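PDB 4K3Y: neuraminidase from Influenza A virus, which adopts the beta-propeller fold of influenza neuraminidases but, as a neuraminidase-like protein of a bat virus, probably does not act as an efficient sialidase. Local coordinates for residues T190-E195 with G210-N215; A217-L222 with G266-G271. One frame throughout, in Å; residues are numbered along the deposited sequence.

Contact 1: residues T190-E195 with G210-N215; sequences TGFNFE and GTNLWN. With CA (calcium ion), chain M.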
loop_
_atom_site.group_PDB
_atom_site.type_symbol
_atom_site.label_atom_id
_atom_site.label_comp_id
_atom_site.label_asym_id
_atom_site.label_seq_id
_atom_site.Cartn_x
_atom_site.Cartn_y
_atom_site.Cartn_z
ATOM N N THR C 190 -14.746 37.882 -25.858
ATOM C CA THR C 190 -15.386 38.289 -27.105
ATOM C C THR C 190 -14.359 38.297 -28.221
ATOM O O THR C 190 -13.349 39.010 -28.144
ATOM C CB THR C 190 -16.025 39.693 -27.009
ATOM O OG1 THR C 190 -15.712 40.278 -25.739
ATOM C CG2 THR C 190 -17.541 39.607 -27.164
ATOM N N GLY C 191 -14.606 37.485 -29.248
ATOM C CA GLY C 191 -13.740 37.454 -30.411
ATOM C C GLY C 191 -12.695 36.357 -30.419
ATOM O O GLY C 191 -12.010 36.181 -31.424
ATOM N N PHE C 192 -12.554 35.630 -29.308
ATOM C CA PHE C 192 -11.675 34.454 -29.274
ATOM C C PHE C 192 -12.220 33.297 -28.442
ATOM O O PHE C 192 -13.256 33.413 -27.781
ATOM C CB PHE C 192 -10.263 34.813 -28.794
ATOM C CG PHE C 192 -10.203 35.297 -27.371
ATOM C CD1 PHE C 192 -10.548 36.602 -27.058
ATOM C CD2 PHE C 192 -9.786 34.455 -26.350
ATOM C CE1 PHE C 192 -10.491 37.058 -25.754
ATOM C CE2 PHE C 192 -9.724 34.906 -25.034
ATOM C CZ PHE C 192 -10.078 36.210 -24.739
ATOM N N ASN C 193 -11.496 32.182 -28.491
ATOM C CA ASN C 193 -11.834 30.973 -27.739
ATOM C C ASN C 193 -10.694 30.613 -26.763
ATOM O O ASN C 193 -9.515 30.791 -27.090
ATOM C CB ASN C 193 -12.132 29.831 -28.717
ATOM C CG ASN C 193 -12.333 28.495 -28.024
ATOM O OD1 ASN C 193 -13.128 28.379 -27.080
ATOM N ND2 ASN C 193 -11.601 27.471 -28.483
ATOM N N PHE C 194 -11.040 30.113 -25.572
ATOM C CA PHE C 194 -10.056 29.906 -24.507
ATOM C C PHE C 194 -10.222 28.564 -23.772
ATOM O O PHE C 194 -10.656 28.530 -22.607
ATOM C CB PHE C 194 -10.144 31.064 -23.503
ATOM C CG PHE C 194 -8.929 31.206 -22.626
ATOM C CD1 PHE C 194 -7.724 31.645 -23.164
ATOM C CD2 PHE C 194 -8.989 30.918 -21.259
ATOM C CE1 PHE C 194 -6.583 31.791 -22.362
ATOM C CE2 PHE C 194 -7.859 31.066 -20.455
ATOM C CZ PHE C 194 -6.651 31.502 -21.011
ATOM N N GLU C 195 -9.873 27.464 -24.437
ATOM C CA GLU C 195 -10.072 26.123 -23.849
ATOM C C GLU C 195 -8.826 25.564 -23.169
ATOM O O GLU C 195 -7.708 25.931 -23.522
ATOM C CB GLU C 195 -10.551 25.121 -24.910
ATOM C CG GLU C 195 -11.834 25.521 -25.630
ATOM C CD GLU C 195 -13.095 25.235 -24.829
ATOM O OE1 GLU C 195 -13.091 24.328 -23.962
ATOM O OE2 GLU C 195 -14.104 25.922 -25.083
ATOM N N GLY C 210 -4.091 29.322 -22.874
ATOM C CA GLY C 210 -5.246 28.611 -23.386
ATOM C C GLY C 210 -5.033 28.089 -24.798
ATOM O O GLY C 210 -3.962 28.275 -25.391
ATOM N N THR C 211 -6.065 27.432 -25.323
ATOM C CA THR C 211 -6.078 26.924 -26.691
ATOM C C THR C 211 -7.261 27.533 -27.456
ATOM O O THR C 211 -8.418 27.410 -27.022
ATOM C CB THR C 211 -6.179 25.369 -26.713
ATOM O OG1 THR C 211 -5.091 24.806 -25.967
ATOM C CG2 THR C 211 -6.138 24.832 -28.145
ATOM N N ASN C 212 -6.982 28.200 -28.577
ATOM C CA ASN C 212 -8.071 28.719 -29.401
ATOM C C ASN C 212 -8.403 27.774 -30.560
ATOM O O ASN C 212 -7.663 27.720 -31.573
ATOM C CB ASN C 212 -7.721 30.096 -29.961
ATOM C CG ASN C 212 -8.932 30.848 -30.467
ATOM O OD1 ASN C 212 -9.875 30.265 -31.008
ATOM N ND2 ASN C 212 -8.908 32.163 -30.300
ATOM N N LEU C 213 -9.520 27.055 -30.417
ATOM C CA LEU C 213 -9.976 26.128 -31.456
ATOM C C LEU C 213 -10.828 26.775 -32.562
ATOM O O LEU C 213 -11.376 26.095 -33.442
ATOM C CB LEU C 213 -10.665 24.883 -30.864
ATOM C CG LEU C 213 -9.728 24.000 -30.031
ATOM C CD1 LEU C 213 -9.734 24.437 -28.567
ATOM C CD2 LEU C 213 -10.089 22.534 -30.170
ATOM N N TRP C 214 -10.905 28.096 -32.524
ATOM C CA TRP C 214 -11.773 28.839 -33.420
ATOM C C TRP C 214 -11.019 29.585 -34.517
ATOM O O TRP C 214 -11.146 29.243 -35.694
ATOM C CB TRP C 214 -12.624 29.815 -32.604
ATOM C CG TRP C 214 -13.494 30.736 -33.404
ATOM C CD1 TRP C 214 -13.890 30.588 -34.707
ATOM C CD2 TRP C 214 -14.084 31.955 -32.939
ATOM N NE1 TRP C 214 -14.690 31.644 -35.078
ATOM C CE2 TRP C 214 -14.824 32.499 -34.014
ATOM C CE3 TRP C 214 -14.059 32.639 -31.717
ATOM C CZ2 TRP C 214 -15.533 33.696 -33.904
ATOM C CZ3 TRP C 214 -14.762 33.829 -31.609
ATOM C CH2 TRP C 214 -15.488 34.346 -32.699
ATOM N N ASN C 215 -10.235 30.591 -34.124
ATOM C CA ASN C 215 -9.713 31.591 -35.057
ATOM C C ASN C 215 -8.281 32.067 -34.771
ATOM O O ASN C 215 -7.924 33.188 -35.133
ATOM C CB ASN C 215 -10.627 32.814 -35.010
ATOM C CG ASN C 215 -10.812 33.334 -33.599
ATOM O OD1 ASN C 215 -10.279 32.774 -32.644
ATOM N ND2 ASN C 215 -11.555 34.415 -33.461
HETATM CA CA CA M . -5.797 26.730 -33.486
#
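The W214 indole lies against the backbone of G191 and F192, with its atom CZ3 3.5 Å from G191 C and the N193 backbone N at its edge. Over one indole face, towards the rim, sits N215 ND2. The F194 ring has G210 CA over one face, a CH-pi contact 4.1 Å from the centroid and 29° off the normal; the F192 and F194 rings also both meet F232 edge-to-face. These groups lie in a beta-propeller blade, where the connection leading into strand 197-202 runs beside the end of strand 205-211. E195 and T211 form an antiparallel hydrogen-bonded pair, evidenced by E195 N to T211 O at 3.0 Å and by a second bond, T211 N to E195 O, at 2.9 Å. The first of these is nearly straight, 168° at the hydrogen. Beside this pair, L213 CD1 touches E195 CG at 3.8 Å, the two side chains crossing at about a right angle, while the E195 carboxylate is turned to a salt bridge with R143. Beyond T211 the chain bends in an Asx turn. N212 OD1 accepts from W214 N, 2.8 Å away in the carbonyl plane, and also from N215 N, which stands above that plane. With its CG between the backbone N and the carbonyl carbon (chi1 54°), N215 directs ND2 onto G191 O at 2.7 Å, the acceptor close to the amide plane. N212 O binds the calcium ion at 2.9 Å; the main-chain O atoms of D216 and G262 are its other protein ligands.

Contact 2: residues A217-L222 with G266-G271; sequences AKRPFL and GFMIEG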
loop_
_atom_site.group_PDB
_atom_site.type_symbol
_atom_site.label_atom_id
_atom_site.label_comp_id
_atom_site.label_asym_id
_atom_site.label_seq_id
_atom_site.Cartn_x
_atom_site.Cartn_y
_atom_site.Cartn_z
ATOM N N ALA C 217 -4.070 30.477 -34.487
ATOM C CA ALA C 217 -3.026 29.444 -34.460
ATOM C C ALA C 217 -1.915 29.758 -33.462
ATOM O O ALA C 217 -1.018 28.931 -33.245
ATOM C CB ALA C 217 -2.419 29.257 -35.835
ATOM N N LYS C 218 -1.944 30.966 -32.902
ATOM C CA LYS C 218 -1.176 31.274 -31.695
ATOM C C LYS C 218 -2.017 30.877 -30.487
ATOM O O LYS C 218 -3.153 30.419 -30.635
ATOM C CB LYS C 218 -0.860 32.765 -31.603
ATOM C CG LYS C 218 0.066 33.329 -32.662
ATOM C CD LYS C 218 0.225 34.820 -32.396
ATOM C CE LYS C 218 0.770 35.608 -33.567
ATOM N NZ LYS C 218 0.807 37.062 -33.226
ATOM N N ARG C 219 -1.478 31.052 -29.289
ATOM C CA ARG C 219 -2.237 30.673 -28.098
ATOM C C ARG C 219 -2.654 31.890 -27.273
ATOM O O ARG C 219 -1.856 32.801 -27.067
ATOM C CB ARG C 219 -1.453 29.662 -27.248
ATOM C CG ARG C 219 -1.096 28.359 -27.982
ATOM C CD ARG C 219 -0.359 27.385 -27.073
ATOM N NE ARG C 219 -0.301 26.034 -27.631
ATOM C CZ ARG C 219 -1.329 25.187 -27.661
ATOM N NH1 ARG C 219 -2.507 25.539 -27.163
ATOM N NH2 ARG C 219 -1.181 23.983 -28.194
ATOM N N PRO C 220 -3.917 31.916 -26.807
ATOM C CA PRO C 220 -4.352 33.025 -25.944
ATOM C C PRO C 220 -3.739 32.921 -24.547
ATOM O O PRO C 220 -3.415 31.810 -24.094
ATOM C CB PRO C 220 -5.876 32.845 -25.887
ATOM C CG PRO C 220 -6.099 31.372 -26.149
ATOM C CD PRO C 220 -5.019 30.984 -27.126
ATOM N N PHE C 221 -3.591 34.064 -23.877
ATOM C CA PHE C 221 -2.938 34.130 -22.571
ATOM C C PHE C 221 -3.755 34.901 -21.526
ATOM O O PHE C 221 -4.405 35.892 -21.844
ATOM C CB PHE C 221 -1.572 34.785 -22.722
ATOM C CG PHE C 221 -0.609 34.429 -21.636
ATOM C CD1 PHE C 221 0.091 33.234 -21.689
ATOM C CD2 PHE C 221 -0.388 35.286 -20.567
ATOM C CE1 PHE C 221 0.994 32.889 -20.693
ATOM C CE2 PHE C 221 0.515 34.950 -19.562
ATOM C CZ PHE C 221 1.206 33.748 -19.627
ATOM N N LEU C 222 -3.693 34.450 -20.277
ATOM C CA LEU C 222 -4.413 35.077 -19.180
ATOM C C LEU C 222 -3.475 35.276 -17.991
ATOM O O LEU C 222 -2.576 34.461 -17.748
ATOM C CB LEU C 222 -5.571 34.175 -18.732
ATOM C CG LEU C 222 -6.941 34.735 -18.331
ATOM C CD1 LEU C 222 -7.634 33.777 -17.370
ATOM C CD2 LEU C 222 -6.874 36.134 -17.747
ATOM N N GLY C 266 -1.757 23.092 -24.835
ATOM C CA GLY C 266 -0.327 23.303 -24.807
ATOM C C GLY C 266 -0.101 24.585 -24.059
ATOM O O GLY C 266 -1.071 25.253 -23.670
ATOM N N PHE C 267 1.167 24.947 -23.887
ATOM C CA PHE C 267 1.520 26.014 -22.963
ATOM C C PHE C 267 2.544 26.991 -23.525
ATOM O O PHE C 267 3.267 26.701 -24.489
ATOM C CB PHE C 267 2.064 25.406 -21.651
ATOM C CG PHE C 267 3.330 24.586 -21.836
ATOM C CD1 PHE C 267 3.258 23.215 -22.104
ATOM C CD2 PHE C 267 4.591 25.183 -21.742
ATOM C CE1 PHE C 267 4.416 22.456 -22.286
ATOM C CE2 PHE C 267 5.760 24.418 -21.921
ATOM C CZ PHE C 267 5.671 23.062 -22.199
ATOM N N MET C 268 2.576 28.161 -22.899
ATOM C CA MET C 268 3.638 29.136 -23.061
ATOM C C MET C 268 4.097 29.500 -21.649
ATOM O O MET C 268 3.296 29.457 -20.701
ATOM C CB MET C 268 3.120 30.378 -23.782
ATOM C CG MET C 268 2.754 30.175 -25.260
ATOM S SD MET C 268 1.911 31.613 -25.963
ATOM C CE MET C 268 1.737 31.127 -27.692
ATOM N N ILE C 269 5.373 29.841 -21.493
ATOM C CA ILE C 269 5.837 30.328 -20.201
ATOM C C ILE C 269 6.290 31.774 -20.318
ATOM O O ILE C 269 7.209 32.077 -21.086
ATOM C CB ILE C 269 7.007 29.499 -19.630
ATOM C CG1 ILE C 269 6.622 28.023 -19.518
ATOM C CG2 ILE C 269 7.441 30.067 -18.264
ATOM C CD1 ILE C 269 7.779 27.115 -19.120
ATOM N N GLU C 270 5.652 32.662 -19.556
ATOM C CA GLU C 270 6.009 34.084 -19.576
ATOM C C GLU C 270 6.939 34.467 -18.423
ATOM O O GLU C 270 6.616 34.270 -17.241
ATOM C CB GLU C 270 4.757 34.961 -19.538
ATOM C CG GLU C 270 5.040 36.419 -19.225
ATOM C CD GLU C 270 5.533 37.201 -20.428
ATOM O OE1 GLU C 270 5.848 36.580 -21.466
ATOM O OE2 GLU C 270 5.598 38.446 -20.336
ATOM N N GLY C 271 8.093 35.026 -18.761
ATOM C CA GLY C 271 9.069 35.348 -17.741
ATOM C C GLY C 271 10.052 36.395 -18.201
ATOM O O GLY C 271 9.837 37.078 -19.211
HETATM O O HOH W 1 2.584 26.470 -27.435
#
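Two neighbouring propeller blades meet where R219 and F221 face G266, M268 and E270. The R219 chain is extended from CG to NE, with CG anti to the carbonyl carbon (chi1 -59°), and this reach lays one face of the guanidinium against the backbone of G266. G266 N stands 3.2 Å above that face, towards its rim; because both groups are donors, the geometry is van der Waals contact rather than bonding. What holds the flat group is a set of acceptors around it: NH2 donates to I264 O and NH1 to T211 OG1. From NE, a weak 2.9 Å bond runs to a water that lies 3.0 Å from F267 O. The nearest R219 side-chain atom is about 7 Å from the calcium ion. In the propeller, 221-224 is the third strand of its blade and 268-269 the first of the next, so these contacts bridge separate antiparallel sheets through side chains. M268, extended beyond CG, crosses the R219 side chain obliquely and places its CE 3.5 Å from R219 CB. Further along, F221 turns its ring edge to M268 O, which lies 4.1 Å from CE1. The neighbouring ring atom CZ approaches E270 CB at 3.8 Å. The E270 carboxylate leads away from F221, its plane 61° from the ring, and accepts from T296 OG1 and L297 N.

From the N terminus, the chain leaves strand 180-187 and passes through 190-195 into the hairpin of strands 197-202 and 205-211; contact 1 closes this 14-residue excursion. The calcium-binding bend then leads to 217-222 and strand 221-224, the next strand of the same blade, and 43 residues later contact 2 brings 266-271 back against it. The loops are in series, neither nested nor crossing. Their centres lie about 12 Å apart, yet they touch: G210 N is 2.9 Å from P220 O, a probable hydrogen bond, and F194 CD1 packs 3.4 Å from P220 CG. Contact 1 fastens the connection from the preceding blade to the second strand of this one, and contact 2 joins this blade to its successor.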